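Local coordinates for protein tyrosine phosphatase PRL-1 (Leishmania major, PDB 3S4O) that dephosphorylates phosphotyrosine in proteins and may act as a virulence factor supporting survival of the parasite inside host macrophages, at residues A[21-26]-A[92-97]. Residues are numbered along the deposited sequence; the frame is centred on the assembly and turned at random.
Sequences VLFHFL and KLLDTE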
loop_
_atom_site.group_PDB
_atom_site.type_symbol
_atom_site.label_atom_id
_atom_site.label_comp_id
_atom_site.label_asym_id
_atom_site.label_seq_id
_atom_site.Cartn_x
_atom_site.Cartn_y
_atom_site.Cartn_z
ATOM N N VAL A 21 -12.810 9.347 -1.231
ATOM C CA VAL A 21 -11.642 8.478 -1.165
ATOM C C VAL A 21 -10.689 8.739 -2.328
ATOM O O VAL A 21 -11.106 8.709 -3.498
ATOM C CB VAL A 21 -12.035 6.992 -1.200
ATOM C CG1 VAL A 21 -10.777 6.112 -1.155
ATOM C CG2 VAL A 21 -12.998 6.664 -0.054
ATOM N N LEU A 22 -9.417 8.969 -1.989
ATOM C CA LEU A 22 -8.340 9.136 -2.971
ATOM C C LEU A 22 -7.812 7.790 -3.460
ATOM O O LEU A 22 -7.683 7.569 -4.666
ATOM C CB LEU A 22 -7.162 9.905 -2.369
ATOM C CG LEU A 22 -7.011 11.425 -2.499
ATOM C CD1 LEU A 22 -8.290 12.117 -2.899
ATOM C CD2 LEU A 22 -6.448 11.983 -1.205
ATOM N N PHE A 23 -7.468 6.921 -2.505
ATOM C CA PHE A 23 -6.988 5.557 -2.771
ATOM C C PHE A 23 -7.570 4.563 -1.772
ATOM O O PHE A 23 -7.760 4.889 -0.596
ATOM C CB PHE A 23 -5.462 5.431 -2.624
ATOM C CG PHE A 23 -4.685 6.563 -3.195
ATOM C CD1 PHE A 23 -4.413 6.602 -4.551
ATOM C CD2 PHE A 23 -4.175 7.573 -2.368
ATOM C CE1 PHE A 23 -3.674 7.640 -5.089
ATOM C CE2 PHE A 23 -3.434 8.622 -2.899
ATOM C CZ PHE A 23 -3.191 8.652 -4.266
ATOM N N HIS A 24 -7.811 3.342 -2.234
ATOM C CA HIS A 24 -8.134 2.233 -1.351
ATOM C C HIS A 24 -6.850 1.427 -1.189
ATOM O O HIS A 24 -6.328 0.908 -2.166
ATOM C CB HIS A 24 -9.210 1.310 -1.940
ATOM C CG HIS A 24 -10.561 1.939 -2.118
ATOM N ND1 HIS A 24 -11.392 2.255 -1.063
ATOM C CD2 HIS A 24 -11.259 2.236 -3.241
ATOM C CE1 HIS A 24 -12.534 2.739 -1.531
ATOM N NE2 HIS A 24 -12.476 2.743 -2.850
ATOM N N PHE A 25 -6.343 1.312 0.036
ATOM C CA PHE A 25 -5.180 0.455 0.284
ATOM C C PHE A 25 -5.559 -0.885 0.885
ATOM O O PHE A 25 -6.347 -0.961 1.833
ATOM C CB PHE A 25 -4.154 1.148 1.172
ATOM C CG PHE A 25 -3.554 2.361 0.536
ATOM C CD1 PHE A 25 -2.733 2.232 -0.572
ATOM C CD2 PHE A 25 -3.837 3.629 1.023
ATOM C CE1 PHE A 25 -2.189 3.338 -1.184
ATOM C CE2 PHE A 25 -3.292 4.749 0.419
ATOM C CZ PHE A 25 -2.471 4.607 -0.691
ATOM N N LEU A 26 -4.996 -1.938 0.301
ATOM C CA LEU A 26 -5.141 -3.286 0.805
ATOM C C LEU A 26 -3.809 -3.764 1.331
ATOM O O LEU A 26 -2.864 -3.904 0.559
ATOM C CB LEU A 26 -5.574 -4.234 -0.304
ATOM C CG LEU A 26 -7.050 -4.484 -0.540
ATOM C CD1 LEU A 26 -7.166 -5.428 -1.744
ATOM C CD2 LEU A 26 -7.719 -5.105 0.702
ATOM N N LYS A 92 5.825 8.666 -6.281
ATOM C CA LYS A 92 5.712 8.854 -7.735
ATOM C C LYS A 92 4.477 8.124 -8.274
ATOM O O LYS A 92 3.703 8.684 -9.049
ATOM C CB LYS A 92 6.964 8.362 -8.480
ATOM C CG LYS A 92 6.859 8.474 -10.019
ATOM C CD LYS A 92 6.891 9.924 -10.492
ATOM C CE LYS A 92 6.911 10.041 -12.003
ATOM N NZ LYS A 92 7.516 11.328 -12.471
ATOM N N LEU A 93 4.319 6.873 -7.847
ATOM C CA LEU A 93 3.169 6.045 -8.217
ATOM C C LEU A 93 1.845 6.676 -7.756
ATOM O O LEU A 93 0.875 6.720 -8.493
ATOM C CB LEU A 93 3.307 4.642 -7.606
ATOM C CG LEU A 93 2.111 3.685 -7.690
ATOM C CD1 LEU A 93 1.807 3.278 -9.129
ATOM C CD2 LEU A 93 2.348 2.458 -6.839
ATOM N N LEU A 94 1.819 7.159 -6.524
ATOM C CA LEU A 94 0.598 7.733 -5.961
ATOM C C LEU A 94 0.247 9.083 -6.586
ATOM O O LEU A 94 -0.920 9.372 -6.827
ATOM C CB LEU A 94 0.724 7.843 -4.427
ATOM C CG LEU A 94 0.838 6.486 -3.698
ATOM C CD1 LEU A 94 0.758 6.639 -2.174
ATOM C CD2 LEU A 94 -0.197 5.479 -4.172
ATOM N N ASP A 95 1.260 9.902 -6.852
ATOM C CA ASP A 95 1.093 11.156 -7.580
ATOM C C ASP A 95 0.478 10.882 -8.956
ATOM O O ASP A 95 -0.388 11.615 -9.412
ATOM C CB ASP A 95 2.434 11.881 -7.789
ATOM C CG ASP A 95 2.988 12.519 -6.504
ATOM O OD1 ASP A 95 2.281 12.535 -5.465
ATOM O OD2 ASP A 95 4.160 12.983 -6.529
ATOM N N THR A 96 0.945 9.826 -9.613
ATOM C CA THR A 96 0.519 9.521 -10.979
ATOM C C THR A 96 -0.920 9.051 -10.978
ATOM O O THR A 96 -1.713 9.437 -11.833
ATOM C CB THR A 96 1.422 8.432 -11.616
ATOM O OG1 THR A 96 2.784 8.895 -11.640
ATOM C CG2 THR A 96 0.971 8.099 -13.028
ATOM N N GLU A 97 -1.254 8.237 -9.991
ATOM C CA GLU A 97 -2.621 7.745 -9.837
ATOM C C GLU A 97 -3.569 8.897 -9.491
ATOM O O GLU A 97 -4.726 8.930 -9.923
ATOM C CB GLU A 97 -2.685 6.653 -8.763
ATOM C CG GLU A 97 -2.263 5.258 -9.251
ATOM C CD GLU A 97 -3.062 4.785 -10.465
ATOM O OE1 GLU A 97 -4.311 4.813 -10.406
ATOM O OE2 GLU A 97 -2.445 4.410 -11.493
#
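Two phenylalanines of one strand, F23 and F25, meet L94 in a buried, mainly apolar strand-to-helix contact with no hydrogen bond across it, where strand 21-28 of the central sheet is covered by helix 84-103. Alternate residues of a strand project from the same face, and here that periodicity brings both rings to one leucine. The axis of 23-26 passes 11.4 Å from that of 92-97, at 141° between their chain directions, and side chains fill the interval. L94 points at the sheet and spreads its branches: CD2 rests over one face of the F23 ring, displaced toward the rim, while CD1 reaches the F25 ring obliquely, at 4.1 Å from CZ. With CG anti to the carbonyl carbon (chi1 -65°), the leucine sends CD1 on toward F25 and turns CD2 over F23. F23 goes further in, its CZ lying 3.5 Å from the backbone O of L94 and 4.0 Å from CB of that residue. A turn along the helix, CB of E97 abuts the edge of the same ring, 3.9 Å from CE1. This is the layered alpha/beta architecture of the cysteine-dependent phosphatases, in which helices pack on a central, mostly parallel sheet; strand 21-28 lies between 7-13 and 111-115. A classic beta bulge sets L22 and F23 together opposite C12 of the antiparallel strand 7-13, just where the F23 ring enters the interface. I112 of strand 111-115 touches both F23 and L94, and A130 of helix 122-133 touches both L94 and F25, extending the apolar layer. The E97 chain bends at chi2 (-56°), turning its carboxylate away from the phenylalanines, to a hydrogen bond with H50 through OE2 and a salt bridge with R100 through OE1.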